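Local coordinates for hydrogenase expression/formation protein HypE (Desulfovibrio vulgaris subsp. vulgaris, PDB 2Z1U) that binds ATP and magnesium and, as a HypE-family maturation protein, probably takes part in making the cyanide ligands of the [NiFe]-hydrogenase metal centre, at residues Q186-A191 and C258-L263; N33-T38 and F124-D129; P155-D160 and H216-P221; S171-D176 and G296-R301. One frame throughout, in Å; residues are numbered along the deposited sequence.

Contact 1 (Q186-A191 and C258-L263); sequences QGLNFA and CSFLGL
The backbones of Q186-A191 and C258-L263 stay well apart where F190 and F260 meet, their CA atoms 9.7 Å from each other, so side chains alone bridge the gap. F190 sends the end of its ring toward F260: F190 CZ lies 3.3 Å from F260 CD2, and F260 CD2 sits at the edge of the F190 ring, near its plane. The two rings are steeply inclined, with planes 76° apart and centroids 5.4 Å apart. F260 has CG anti to its backbone N (chi1 -178°), which carries its ring from helix 252-260 across to F190. L261 extends the apolar cluster; its CD1 rests 3.9 Å from F190 CE1, while its CD2 lies 4.3 Å from L188 CD1. That same CD2 meets the amide oxygen of Q186, whose extended side chain runs past L261 in the opposite direction. L261 also packs on L179 and F190 on S183, both of helix 176-184. The cluster joins two helix ends at the surface of the AIR-synthase-related C-terminal domain: that of helix 252-260, where G262 is first to leave helical angles, and that of helix 176-184, which closes in a Schellman motif with G187, at positive phi, as its C-prime residue.

Contact 2 (N33-T38 and F124-D129); sequences NPILGT and FIVTGD. With MG (magnesium ion), chain B; ATP (adenosine-5'-triphosphate), chain D.
N33 lays its CB against the ring of F124, 3.4 Å from F124 CD1, the two side chains running antiparallel with amide and ring planes 49° apart. Beyond the ring the amide works in both directions. N33 ND2 donates to I125 O at 2.9 Å, nearly straight at 161°; I125 O lies in the plane of the amide, whereas the donor stands above the carbonyl plane of I125. N33 OD1 accepts from L36 N, also at 2.9 Å, and more weakly from I35 N, making N33 the N-cap of helix 34-37. A chi1 of 71° holds CG between backbone N and carbonyl carbon, where the amide can cap the helix and reach the strand together. Because ND2 also bonds F31 O, both ends of the amide are fixed.

I35 and V126 extend together, with I35 CG2 3.8 Å from V126 CB. L36 meets the carbonyl oxygens of I125 and V126, its CA making a CH...O contact with the latter, and its CD1 comes within 3.5 Å of ATP N3, so the side chain borders the adenine. G128 N donates to ATP O2' at 2.9 Å, and D129 OD1 binds the magnesium ion at 2.1 Å, alongside one oxygen from each ATP phosphate, a water and D56 of the second subunit.

Strand 124-133, outermost in its sheet within this chain, pairs with strand 87-99, and M53 of the second subunit packs on V126; helix 17-31 backs L36 through L28 and F31, and A43 of strand 43-46 touches I35 and V126.

Contact 3 (P155-D160 and H216-P221); sequences PAPSGD and HVLRDP. With MG (magnesium ion), chain C.
H216 O accepts a hydrogen bond of 3.0 Å from S158 N, 161° at the hydrogen, and also receives a CH...O contact from P157 CA at 3.3 Å. The backbones are closest here, with P157 CA 4.6 Å from V217 CA. The P157 ring flanks the L218 side chain in an apolar contact, its CG 3.8 Å from L218 CD1. V217 packs both methyls on the S158-G159 backbone: CG2 approaches S158 O to 3.4 Å and CG1 rests on G159 CA.

R219 bends at chi2 and chi3, bringing NH2 within 3.7 Å of G159 CA. Its charge is answered by two carboxylates, E232 through NH1 and D41 of the second subunit through NE, which would fix the guanidinium at the subunit boundary. One residue on, D220 OD1 binds a magnesium ion at 1.9 Å, together with D81, D41 of the second subunit and a water that lies 2.5 Å from the ion and donates to D220 O. R219 therefore holds a carboxylate that is itself a metal ligand.

Strand 217-219 borders its sheet beside strand 275-278, where H216 and V217 both face I277 in a classic beta bulge. Helix 225-237 packs against V217 through I233 and against R219 through T229, while the loop 155-160 crosses the strand steeply and is tied to that helix by a hydrogen bond between G159 O and S237 OG.

Contact 4 (S171-D176 and G296-R301); sequences SGSMGD and GEHAAR
The backbones pack closely: the CA atoms of S171 and A299 are 4.1 Å apart. S171 O takes a nearly straight CH...O contact from G296 CA, 3.4 Å long with 160° at the hydrogen. The same carbonyl oxygen touches the A299 methyl, CB, at 3.7 Å. Next to it G172 slips its CA against the main chain of H298. A backbone hydrogen bond from A299 N to G296 O, 3.0 Å, closes the turn that presents these groups.

Side-chain packing is carried by H298 and S173. In H298 a chi1 of -62° turns the ring beside its own backbone N and toward S173, with CB near G172 CA; the ring meets S173 obliquely, ND1 lying 3.9 Å from S173 CB. E297 CG sits over the centre of one ring face.

Polar links between the segments run through one water, which accepts from S173 N at 2.9 Å and lies 3.1 Å from H298 ND1, bridging main chain and imidazole. S173 OG turns instead to its own segment and donates to D176 OD2 at 2.8 Å, meeting the carboxylate from above its plane. Outside the segments, S171 OG bonds L274 N, and K273 NZ holds S173 O.

The arrangement is a junction in the seven-stranded mixed sheet of the AIR-synthase-related C-terminal domain: the turn leaving strand 167-170 for helix 176-184, with G175 at the N-cap, lies against the turn entering the adjacent antiparallel strand 300-306, where A300 pairs with I170.

Contact 1 is a surface cluster, whereas contacts 2, 3 and 4 are buried. Contacts 3 and 4 reach the same sheet and touch through P221 and M174; contact 1 comes within about 5 Å of contact 4 (nearest atoms) and, like it, adjoins helix 176-184. Contact 2 stands apart in a different sheet, that of strand 124-133, its centre about 30 Å from that of contact 3, yet both meet the second subunit and each supplies an aspartate to a magnesium ion. Chemistry follows place: aromatic and leucine packing at the periphery, main-chain and water-mediated links between the turns of contact 4, an N-capping asparagine on the strand that leads to the ATP, and an ion-paired arginine next to a magnesium ligand.

Contact 1 (Q186-A191 and C258-L263)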
loop_
_atom_site.group_PDB
_atom_site.type_symbol
_atom_site.label_atom_id
_atom_site.label_comp_id
_atom_site.label_asym_id
_atom_site.label_seq_id
_atom_site.Cartn_x
_atom_site.Cartn_y
_atom_site.Cartn_z
ATOM N N GLN A 186 15.272 -24.592 -3.050
ATOM C CA GLN A 186 16.218 -25.576 -3.579
ATOM C C GLN A 186 15.746 -27.011 -3.328
ATOM O O GLN A 186 16.523 -27.960 -3.473
ATOM C CB GLN A 186 17.603 -25.376 -2.957
ATOM C CG GLN A 186 18.205 -24.000 -3.189
ATOM C CD GLN A 186 19.606 -23.872 -2.624
ATOM O OE1 GLN A 186 19.987 -24.590 -1.694
ATOM N NE2 GLN A 186 20.388 -22.952 -3.187
ATOM N N GLY A 187 14.482 -27.154 -2.939
ATOM C CA GLY A 187 13.869 -28.458 -2.682
ATOM C C GLY A 187 14.437 -29.233 -1.503
ATOM O O GLY A 187 14.404 -30.464 -1.498
ATOM N N LEU A 188 14.948 -28.515 -0.503
ATOM C CA LEU A 188 15.568 -29.136 0.668
ATOM C C LEU A 188 14.773 -28.933 1.956
ATOM O O LEU A 188 14.368 -27.816 2.277
ATOM C CB LEU A 188 16.997 -28.614 0.868
ATOM C CG LEU A 188 18.103 -29.038 -0.106
ATOM C CD1 LEU A 188 19.305 -28.115 0.033
ATOM C CD2 LEU A 188 18.518 -30.507 0.083
ATOM N N ASN A 189 14.557 -30.030 2.680
ATOM C CA ASN A 189 14.018 -29.997 4.041
ATOM C C ASN A 189 15.081 -30.495 5.012
ATOM O O ASN A 189 15.413 -31.683 5.014
ATOM C CB ASN A 189 12.755 -30.862 4.154
ATOM C CG ASN A 189 11.525 -30.201 3.543
ATOM O OD1 ASN A 189 11.215 -29.037 3.823
ATOM N ND2 ASN A 189 10.806 -30.954 2.714
ATOM N N PHE A 190 15.622 -29.580 5.820
ATOM C CA PHE A 190 16.700 -29.904 6.769
ATOM C C PHE A 190 16.197 -30.645 8.004
ATOM O O PHE A 190 16.790 -31.646 8.425
ATOM C CB PHE A 190 17.471 -28.646 7.196
ATOM C CG PHE A 190 18.509 -28.207 6.209
ATOM C CD1 PHE A 190 18.207 -27.246 5.247
ATOM C CD2 PHE A 190 19.790 -28.750 6.241
ATOM C CE1 PHE A 190 19.163 -26.835 4.325
ATOM C CE2 PHE A 190 20.754 -28.346 5.322
ATOM C CZ PHE A 190 20.437 -27.382 4.361
ATOM N N ALA A 191 15.112 -30.131 8.582
ATOM C CA ALA A 191 14.459 -30.744 9.733
ATOM C C ALA A 191 13.003 -30.303 9.780
ATOM O O ALA A 191 12.625 -29.317 9.137
ATOM C CB ALA A 191 15.183 -30.366 11.034
ATOM N N CYS A 258 22.266 -23.473 8.021
ATOM C CA CYS A 258 22.932 -22.251 7.562
ATOM C C CYS A 258 24.375 -22.512 7.136
ATOM O O CYS A 258 24.852 -21.919 6.172
ATOM C CB CYS A 258 22.890 -21.148 8.618
ATOM S SG CYS A 258 21.278 -20.342 8.778
ATOM N N SER A 259 25.065 -23.394 7.852
ATOM C CA SER A 259 26.462 -23.688 7.535
ATOM C C SER A 259 26.590 -24.576 6.288
ATOM O O SER A 259 27.551 -24.453 5.522
ATOM C CB SER A 259 27.220 -24.241 8.755
ATOM O OG SER A 259 26.693 -25.467 9.229
ATOM N N PHE A 260 25.596 -25.438 6.077
ATOM C CA PHE A 260 25.505 -26.282 4.881
ATOM C C PHE A 260 25.244 -25.462 3.612
ATOM O O PHE A 260 25.654 -25.858 2.521
ATOM C CB PHE A 260 24.414 -27.345 5.082
ATOM C CG PHE A 260 24.262 -28.312 3.934
ATOM C CD1 PHE A 260 25.003 -29.492 3.897
ATOM C CD2 PHE A 260 23.354 -28.058 2.905
ATOM C CE1 PHE A 260 24.859 -30.395 2.840
ATOM C CE2 PHE A 260 23.196 -28.948 1.849
ATOM C CZ PHE A 260 23.953 -30.125 1.813
ATOM N N LEU A 261 24.566 -24.323 3.761
ATOM C CA LEU A 261 24.232 -23.447 2.633
ATOM C C LEU A 261 25.093 -22.179 2.547
ATOM O O LEU A 261 24.851 -21.321 1.693
ATOM C CB LEU A 261 22.743 -23.062 2.670
ATOM C CG LEU A 261 21.705 -24.160 2.429
ATOM C CD1 LEU A 261 20.301 -23.586 2.520
ATOM C CD2 LEU A 261 21.912 -24.843 1.081
ATOM N N GLY A 262 26.072 -22.062 3.442
ATOM C CA GLY A 262 26.969 -20.902 3.500
ATOM C C GLY A 262 26.294 -19.610 3.928
ATOM O O GLY A 262 26.722 -18.517 3.541
ATOM N N LEU A 263 25.234 -19.738 4.726
ATOM C CA LEU A 263 24.453 -18.602 5.200
ATOM C C LEU A 263 24.794 -18.227 6.651
ATOM O O LEU A 263 25.200 -19.068 7.447
ATOM C CB LEU A 263 22.944 -18.905 5.081
ATOM C CG LEU A 263 22.336 -19.328 3.733
ATOM C CD1 LEU A 263 20.894 -19.819 3.915
ATOM C CD2 LEU A 263 22.395 -18.206 2.702
#

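Contact 2 (N33-T38 and F124-D129)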
loop_
_atom_site.group_PDB
_atom_site.type_symbol
_atom_site.label_atom_id
_atom_site.label_comp_id
_atom_site.label_asym_id
_atom_site.label_seq_id
_atom_site.Cartn_x
_atom_site.Cartn_y
_atom_site.Cartn_z
ATOM N N ASN A 33 -16.202 -7.622 7.120
ATOM C CA ASN A 33 -16.446 -6.545 8.079
ATOM C C ASN A 33 -17.217 -5.408 7.406
ATOM O O ASN A 33 -17.120 -5.244 6.187
ATOM C CB ASN A 33 -15.134 -6.068 8.736
ATOM C CG ASN A 33 -14.232 -5.299 7.780
ATOM O OD1 ASN A 33 -14.379 -4.090 7.621
ATOM N ND2 ASN A 33 -13.286 -5.996 7.157
ATOM N N PRO A 34 -17.992 -4.626 8.185
ATOM C CA PRO A 34 -18.892 -3.643 7.567
ATOM C C PRO A 34 -18.195 -2.378 7.082
ATOM O O PRO A 34 -18.802 -1.594 6.347
ATOM C CB PRO A 34 -19.892 -3.319 8.682
ATOM C CG PRO A 34 -19.156 -3.571 9.937
ATOM C CD PRO A 34 -18.087 -4.614 9.659
ATOM N N ILE A 35 -16.936 -2.181 7.487
ATOM C CA ILE A 35 -16.136 -1.074 6.953
ATOM C C ILE A 35 -15.739 -1.357 5.509
ATOM O O ILE A 35 -16.033 -0.549 4.635
ATOM C CB ILE A 35 -14.906 -0.725 7.812
ATOM C CG1 ILE A 35 -15.341 -0.401 9.251
ATOM C CG2 ILE A 35 -14.132 0.440 7.183
ATOM C CD1 ILE A 35 -14.185 -0.035 10.202
ATOM N N LEU A 36 -15.068 -2.481 5.266
ATOM C CA LEU A 36 -14.831 -2.987 3.899
ATOM C C LEU A 36 -16.124 -3.149 3.068
ATOM O O LEU A 36 -16.157 -2.812 1.874
ATOM C CB LEU A 36 -14.112 -4.346 3.949
ATOM C CG LEU A 36 -13.720 -4.944 2.592
ATOM C CD1 LEU A 36 -12.864 -3.955 1.768
ATOM C CD2 LEU A 36 -13.015 -6.273 2.765
ATOM N N GLY A 37 -17.173 -3.677 3.705
ATOM C CA GLY A 37 -18.438 -4.019 3.019
ATOM C C GLY A 37 -19.054 -2.829 2.300
ATOM O O GLY A 37 -19.806 -2.967 1.353
ATOM N N THR A 38 -18.696 -1.644 2.756
ATOM C CA THR A 38 -19.167 -0.402 2.183
ATOM C C THR A 38 -18.827 -0.280 0.662
ATOM O O THR A 38 -19.601 0.299 -0.116
ATOM C CB THR A 38 -18.583 0.740 3.046
ATOM O OG1 THR A 38 -19.575 1.728 3.287
ATOM C CG2 THR A 38 -17.373 1.331 2.438
ATOM N N PHE A 124 -8.760 -5.504 11.153
ATOM C CA PHE A 124 -9.589 -5.695 9.979
ATOM C C PHE A 124 -8.920 -5.185 8.715
ATOM O O PHE A 124 -8.272 -4.152 8.735
ATOM C CB PHE A 124 -10.932 -4.980 10.128
ATOM C CG PHE A 124 -11.846 -5.628 11.130
ATOM C CD1 PHE A 124 -12.497 -6.815 10.822
ATOM C CD2 PHE A 124 -12.014 -5.074 12.397
ATOM C CE1 PHE A 124 -13.344 -7.437 11.745
ATOM C CE2 PHE A 124 -12.846 -5.684 13.339
ATOM C CZ PHE A 124 -13.523 -6.865 13.006
ATOM N N ILE A 125 -9.134 -5.896 7.609
ATOM C CA ILE A 125 -8.762 -5.386 6.288
ATOM C C ILE A 125 -9.930 -4.551 5.790
ATOM O O ILE A 125 -11.023 -5.082 5.523
ATOM C CB ILE A 125 -8.369 -6.523 5.316
ATOM C CG1 ILE A 125 -7.063 -7.179 5.808
ATOM C CG2 ILE A 125 -8.162 -5.979 3.913
ATOM C CD1 ILE A 125 -6.949 -8.619 5.485
ATOM N N VAL A 126 -9.713 -3.240 5.708
ATOM C CA VAL A 126 -10.828 -2.288 5.505
ATOM C C VAL A 126 -10.997 -1.759 4.092
ATOM O O VAL A 126 -12.041 -1.199 3.766
ATOM C CB VAL A 126 -10.754 -1.067 6.483
ATOM C CG1 VAL A 126 -10.931 -1.535 7.936
ATOM C CG2 VAL A 126 -9.428 -0.250 6.293
ATOM N N THR A 127 -9.969 -1.914 3.263
ATOM C CA THR A 127 -9.975 -1.315 1.923
ATOM C C THR A 127 -8.884 -2.009 1.098
ATOM O O THR A 127 -7.935 -2.551 1.648
ATOM C CB THR A 127 -9.788 0.250 1.978
ATOM O OG1 THR A 127 -10.216 0.865 0.748
ATOM C CG2 THR A 127 -8.336 0.658 2.277
ATOM N N GLY A 128 -9.042 -2.010 -0.224
ATOM C CA GLY A 128 -8.192 -2.839 -1.064
ATOM C C GLY A 128 -8.094 -2.418 -2.520
ATOM O O GLY A 128 -8.741 -1.469 -2.972
ATOM N N ASP A 129 -7.248 -3.142 -3.246
ATOM C CA ASP A 129 -7.112 -2.961 -4.682
ATOM C C ASP A 129 -6.672 -4.278 -5.278
ATOM O O ASP A 129 -5.987 -5.048 -4.626
ATOM C CB ASP A 129 -6.068 -1.880 -4.993
ATOM C CG ASP A 129 -6.010 -1.541 -6.476
ATOM O OD1 ASP A 129 -7.079 -1.200 -7.048
ATOM O OD2 ASP A 129 -4.912 -1.599 -7.065
HETATM MG MG MG B . -8.351 0.484 -6.887
HETATM P PG ATP D . -9.401 1.706 -9.688
HETATM O O1G ATP D . -8.496 0.720 -8.926
HETATM O O2G ATP D . -9.962 1.098 -10.936
HETATM O O3G ATP D . -8.793 3.086 -9.898
HETATM P PB ATP D . -10.960 2.303 -7.301
HETATM O O1B ATP D . -9.571 2.153 -6.645
HETATM O O2B ATP D . -11.739 3.552 -7.021
HETATM O O3B ATP D . -10.756 1.993 -8.859
HETATM P PA ATP D . -11.502 -0.469 -6.936
HETATM O O1A ATP D . -12.200 -0.951 -8.205
HETATM O O2A ATP D . -10.025 -0.749 -6.945
HETATM O O3A ATP D . -11.871 1.112 -6.719
HETATM O "O5'" ATP D . -12.191 -1.028 -5.638
HETATM C "C5'" ATP D . -13.613 -1.183 -5.531
HETATM C "C4'" ATP D . -13.905 -1.577 -4.098
HETATM O "O4'" ATP D . -13.376 -2.906 -3.918
HETATM C "C3'" ATP D . -13.206 -0.686 -3.087
HETATM O "O3'" ATP D . -14.089 -0.503 -1.964
HETATM C "C2'" ATP D . -11.981 -1.488 -2.635
HETATM O "O2'" ATP D . -11.678 -1.200 -1.270
HETATM C "C1'" ATP D . -12.443 -2.948 -2.819
HETATM N N9 ATP D . -11.343 -3.877 -3.192
HETATM C C8 ATP D . -10.748 -4.002 -4.388
HETATM N N7 ATP D . -9.801 -4.969 -4.347
HETATM C C5 ATP D . -9.785 -5.425 -3.081
HETATM C C6 ATP D . -9.015 -6.447 -2.332
HETATM N N6 ATP D . -8.040 -7.139 -2.962
HETATM N N1 ATP D . -9.313 -6.629 -1.050
HETATM C C2 ATP D . -10.267 -5.945 -0.389
HETATM N N3 ATP D . -11.012 -5.009 -1.024
HETATM C C4 ATP D . -10.803 -4.732 -2.337
HETATM O O HOH W 1 -8.436 0.380 -4.924
#

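Contact 3 (P155-D160 and H216-P221)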
loop_
_atom_site.group_PDB
_atom_site.type_symbol
_atom_site.label_atom_id
_atom_site.label_comp_id
_atom_site.label_asym_id
_atom_site.label_seq_id
_atom_site.Cartn_x
_atom_site.Cartn_y
_atom_site.Cartn_z
ATOM N N PRO A 155 6.809 9.223 25.674
ATOM C CA PRO A 155 7.355 8.974 24.332
ATOM C C PRO A 155 7.201 7.518 23.871
ATOM O O PRO A 155 7.204 6.595 24.693
ATOM C CB PRO A 155 8.837 9.334 24.489
ATOM C CG PRO A 155 9.127 9.140 25.922
ATOM C CD PRO A 155 7.872 9.459 26.666
ATOM N N ALA A 156 7.070 7.336 22.562
ATOM C CA ALA A 156 6.901 6.021 21.947
ATOM C C ALA A 156 8.259 5.470 21.490
ATOM O O ALA A 156 9.228 6.237 21.394
ATOM C CB ALA A 156 5.938 6.124 20.776
ATOM N N PRO A 157 8.356 4.142 21.237
ATOM C CA PRO A 157 9.647 3.615 20.789
ATOM C C PRO A 157 10.060 4.179 19.426
ATOM O O PRO A 157 9.214 4.506 18.605
ATOM C CB PRO A 157 9.417 2.093 20.737
ATOM C CG PRO A 157 8.204 1.856 21.603
ATOM C CD PRO A 157 7.357 3.063 21.356
ATOM N N SER A 158 11.371 4.315 19.226
ATOM C CA SER A 158 11.937 4.940 18.042
ATOM C C SER A 158 13.394 4.503 17.887
ATOM O O SER A 158 14.103 4.345 18.879
ATOM C CB SER A 158 11.858 6.460 18.174
ATOM O OG SER A 158 12.366 7.096 17.014
ATOM N N GLY A 159 13.840 4.319 16.645
ATOM C CA GLY A 159 15.205 3.856 16.360
ATOM C C GLY A 159 16.298 4.716 16.978
ATOM O O GLY A 159 17.391 4.220 17.274
ATOM N N ASP A 160 15.989 5.994 17.195
ATOM C CA ASP A 160 16.950 6.957 17.742
ATOM C C ASP A 160 16.950 7.086 19.272
ATOM O O ASP A 160 17.599 7.983 19.823
ATOM C CB ASP A 160 16.791 8.331 17.059
ATOM C CG ASP A 160 15.482 9.032 17.399
ATOM O OD1 ASP A 160 14.585 8.436 18.039
ATOM O OD2 ASP A 160 15.343 10.204 17.003
ATOM N N HIS A 216 12.453 1.923 24.894
ATOM C CA HIS A 216 13.178 2.859 24.035
ATOM C C HIS A 216 13.074 2.543 22.549
ATOM O O HIS A 216 12.769 3.433 21.767
ATOM C CB HIS A 216 14.646 2.990 24.452
ATOM C CG HIS A 216 14.841 3.677 25.767
ATOM N ND1 HIS A 216 16.068 3.740 26.391
ATOM C CD2 HIS A 216 13.973 4.330 26.577
ATOM C CE1 HIS A 216 15.947 4.402 27.529
ATOM N NE2 HIS A 216 14.687 4.770 27.664
ATOM N N VAL A 217 13.365 1.292 22.169
ATOM C CA VAL A 217 13.359 0.865 20.756
ATOM C C VAL A 217 12.698 -0.495 20.549
ATOM O O VAL A 217 12.922 -1.434 21.315
ATOM C CB VAL A 217 14.784 0.772 20.123
ATOM C CG1 VAL A 217 14.692 0.807 18.578
ATOM C CG2 VAL A 217 15.690 1.885 20.623
ATOM N N LEU A 218 11.884 -0.580 19.501
ATOM C CA LEU A 218 11.380 -1.849 18.996
ATOM C C LEU A 218 11.684 -1.882 17.508
ATOM O O LEU A 218 11.502 -0.878 16.814
ATOM C CB LEU A 218 9.854 -1.974 19.211
ATOM C CG LEU A 218 9.272 -1.962 20.632
ATOM C CD1 LEU A 218 7.734 -1.778 20.602
ATOM C CD2 LEU A 218 9.654 -3.211 21.435
ATOM N N ARG A 219 12.168 -3.018 17.018
ATOM C CA ARG A 219 12.333 -3.200 15.569
ATOM C C ARG A 219 12.273 -4.686 15.232
ATOM O O ARG A 219 12.720 -5.525 16.019
ATOM C CB ARG A 219 13.645 -2.565 15.049
ATOM C CG ARG A 219 13.759 -2.590 13.514
ATOM C CD ARG A 219 14.526 -1.421 12.984
ATOM N NE ARG A 219 13.877 -0.133 13.256
ATOM C CZ ARG A 219 14.493 1.041 13.111
ATOM N NH1 ARG A 219 15.749 1.078 12.674
ATOM N NH2 ARG A 219 13.862 2.180 13.378
ATOM N N ASP A 220 11.769 -5.001 14.041
ATOM C CA ASP A 220 11.684 -6.387 13.594
ATOM C C ASP A 220 12.848 -6.684 12.641
ATOM O O ASP A 220 13.010 -6.011 11.621
ATOM C CB ASP A 220 10.321 -6.648 12.930
ATOM C CG ASP A 220 10.017 -5.664 11.856
ATOM O OD1 ASP A 220 10.484 -4.504 11.928
ATOM O OD2 ASP A 220 9.336 -6.045 10.901
ATOM N N PRO A 221 13.713 -7.654 13.004
ATOM C CA PRO A 221 14.869 -7.964 12.129
ATOM C C PRO A 221 14.477 -8.765 10.891
ATOM O O PRO A 221 14.652 -9.997 10.850
ATOM C CB PRO A 221 15.810 -8.760 13.042
ATOM C CG PRO A 221 14.868 -9.428 14.052
ATOM C CD PRO A 221 13.682 -8.488 14.221
HETATM MG MG MG C . 10.338 -3.384 10.415
HETATM O O HOH W 2 12.773 -3.802 10.004
#

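Contact 4 (S171-D176 and G296-R301)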
loop_
_atom_site.group_PDB
_atom_site.type_symbol
_atom_site.label_atom_id
_atom_site.label_comp_id
_atom_site.label_asym_id
_atom_site.label_seq_id
_atom_site.Cartn_x
_atom_site.Cartn_y
_atom_site.Cartn_z
ATOM N N SER A 171 13.322 -11.557 21.068
ATOM C CA SER A 171 12.055 -12.238 21.442
ATOM C C SER A 171 12.054 -13.722 21.096
ATOM O O SER A 171 11.170 -14.446 21.505
ATOM C CB SER A 171 10.844 -11.553 20.795
ATOM O OG SER A 171 10.892 -11.667 19.391
ATOM N N GLY A 172 13.045 -14.161 20.323
ATOM C CA GLY A 172 13.181 -15.573 19.962
ATOM C C GLY A 172 14.326 -15.847 18.990
ATOM O O GLY A 172 15.174 -14.986 18.762
ATOM N N SER A 173 14.312 -17.050 18.415
ATOM C CA SER A 173 15.407 -17.587 17.602
ATOM C C SER A 173 15.629 -16.836 16.285
ATOM O O SER A 173 14.694 -16.286 15.705
ATOM C CB SER A 173 15.156 -19.084 17.345
ATOM O OG SER A 173 14.004 -19.279 16.537
ATOM N N MET A 174 16.879 -16.829 15.812
ATOM C CA MET A 174 17.246 -16.080 14.628
ATOM C C MET A 174 17.491 -16.996 13.435
ATOM O O MET A 174 18.079 -18.074 13.583
ATOM C CB MET A 174 18.515 -15.247 14.915
ATOM C CG MET A 174 18.270 -14.118 15.928
ATOM S SD MET A 174 17.354 -12.720 15.268
ATOM C CE MET A 174 15.641 -12.946 15.891
ATOM N N GLY A 175 17.029 -16.561 12.264
ATOM C CA GLY A 175 17.410 -17.192 10.999
ATOM C C GLY A 175 16.395 -18.150 10.392
ATOM O O GLY A 175 16.544 -18.562 9.244
ATOM N N ASP A 176 15.374 -18.508 11.166
ATOM C CA ASP A 176 14.389 -19.531 10.787
ATOM C C ASP A 176 13.665 -19.260 9.476
ATOM O O ASP A 176 13.689 -20.112 8.583
ATOM C CB ASP A 176 13.373 -19.734 11.912
ATOM C CG ASP A 176 14.048 -20.026 13.237
ATOM O OD1 ASP A 176 14.078 -21.199 13.636
ATOM O OD2 ASP A 176 14.590 -19.087 13.852
ATOM N N GLY A 296 8.566 -17.153 22.056
ATOM C CA GLY A 296 9.260 -16.707 23.254
ATOM C C GLY A 296 9.997 -17.754 24.054
ATOM O O GLY A 296 10.679 -17.389 25.015
ATOM N N GLU A 297 9.877 -19.094 23.689
ATOM C CA GLU A 297 10.734 -20.090 24.320
ATOM C C GLU A 297 12.176 -19.598 24.401
ATOM O O GLU A 297 12.926 -20.014 25.255
ATOM C CB GLU A 297 10.678 -21.407 23.542
ATOM C CG GLU A 297 10.901 -21.253 22.046
ATOM C CD GLU A 297 9.618 -20.955 21.294
ATOM O OE1 GLU A 297 9.589 -21.159 20.062
ATOM O OE2 GLU A 297 8.641 -20.514 21.935
ATOM N N HIS A 298 12.557 -18.820 23.398
ATOM C CA HIS A 298 13.962 -18.482 23.213
ATOM C C HIS A 298 14.261 -17.005 23.409
ATOM O O HIS A 298 15.366 -16.554 23.067
ATOM C CB HIS A 298 14.432 -18.931 21.827
ATOM C CG HIS A 298 14.350 -20.408 21.621
ATOM N ND1 HIS A 298 13.825 -20.971 20.478
ATOM C CD2 HIS A 298 14.724 -21.438 22.413
ATOM C CE1 HIS A 298 13.880 -22.288 20.576
ATOM N NE2 HIS A 298 14.416 -22.596 21.741
ATOM N N ALA A 299 13.287 -16.250 23.929
ATOM C CA ALA A 299 13.541 -14.843 24.283
ATOM C C ALA A 299 14.769 -14.757 25.184
ATOM O O ALA A 299 14.948 -15.598 26.055
ATOM C CB ALA A 299 12.333 -14.214 24.967
ATOM N N ALA A 300 15.623 -13.759 24.945
ATOM C CA ALA A 300 16.880 -13.625 25.695
ATOM C C ALA A 300 17.439 -12.212 25.720
ATOM O O ALA A 300 17.218 -11.424 24.810
ATOM C CB ALA A 300 17.938 -14.589 25.152
ATOM N N ARG A 301 18.157 -11.898 26.790
ATOM C CA ARG A 301 19.012 -10.732 26.805
ATOM C C ARG A 301 20.212 -11.079 25.894
ATOM O O ARG A 301 20.878 -12.098 26.102
ATOM C CB ARG A 301 19.467 -10.437 28.231
ATOM C CG ARG A 301 20.316 -9.183 28.386
ATOM C CD ARG A 301 21.021 -9.212 29.719
ATOM N NE ARG A 301 20.102 -9.148 30.858
ATOM C CZ ARG A 301 19.739 -8.024 31.469
ATOM N NH1 ARG A 301 18.901 -8.071 32.500
ATOM N NH2 ARG A 301 20.219 -6.851 31.048
HETATM O O HOH W 3 12.072 -18.726 19.158
#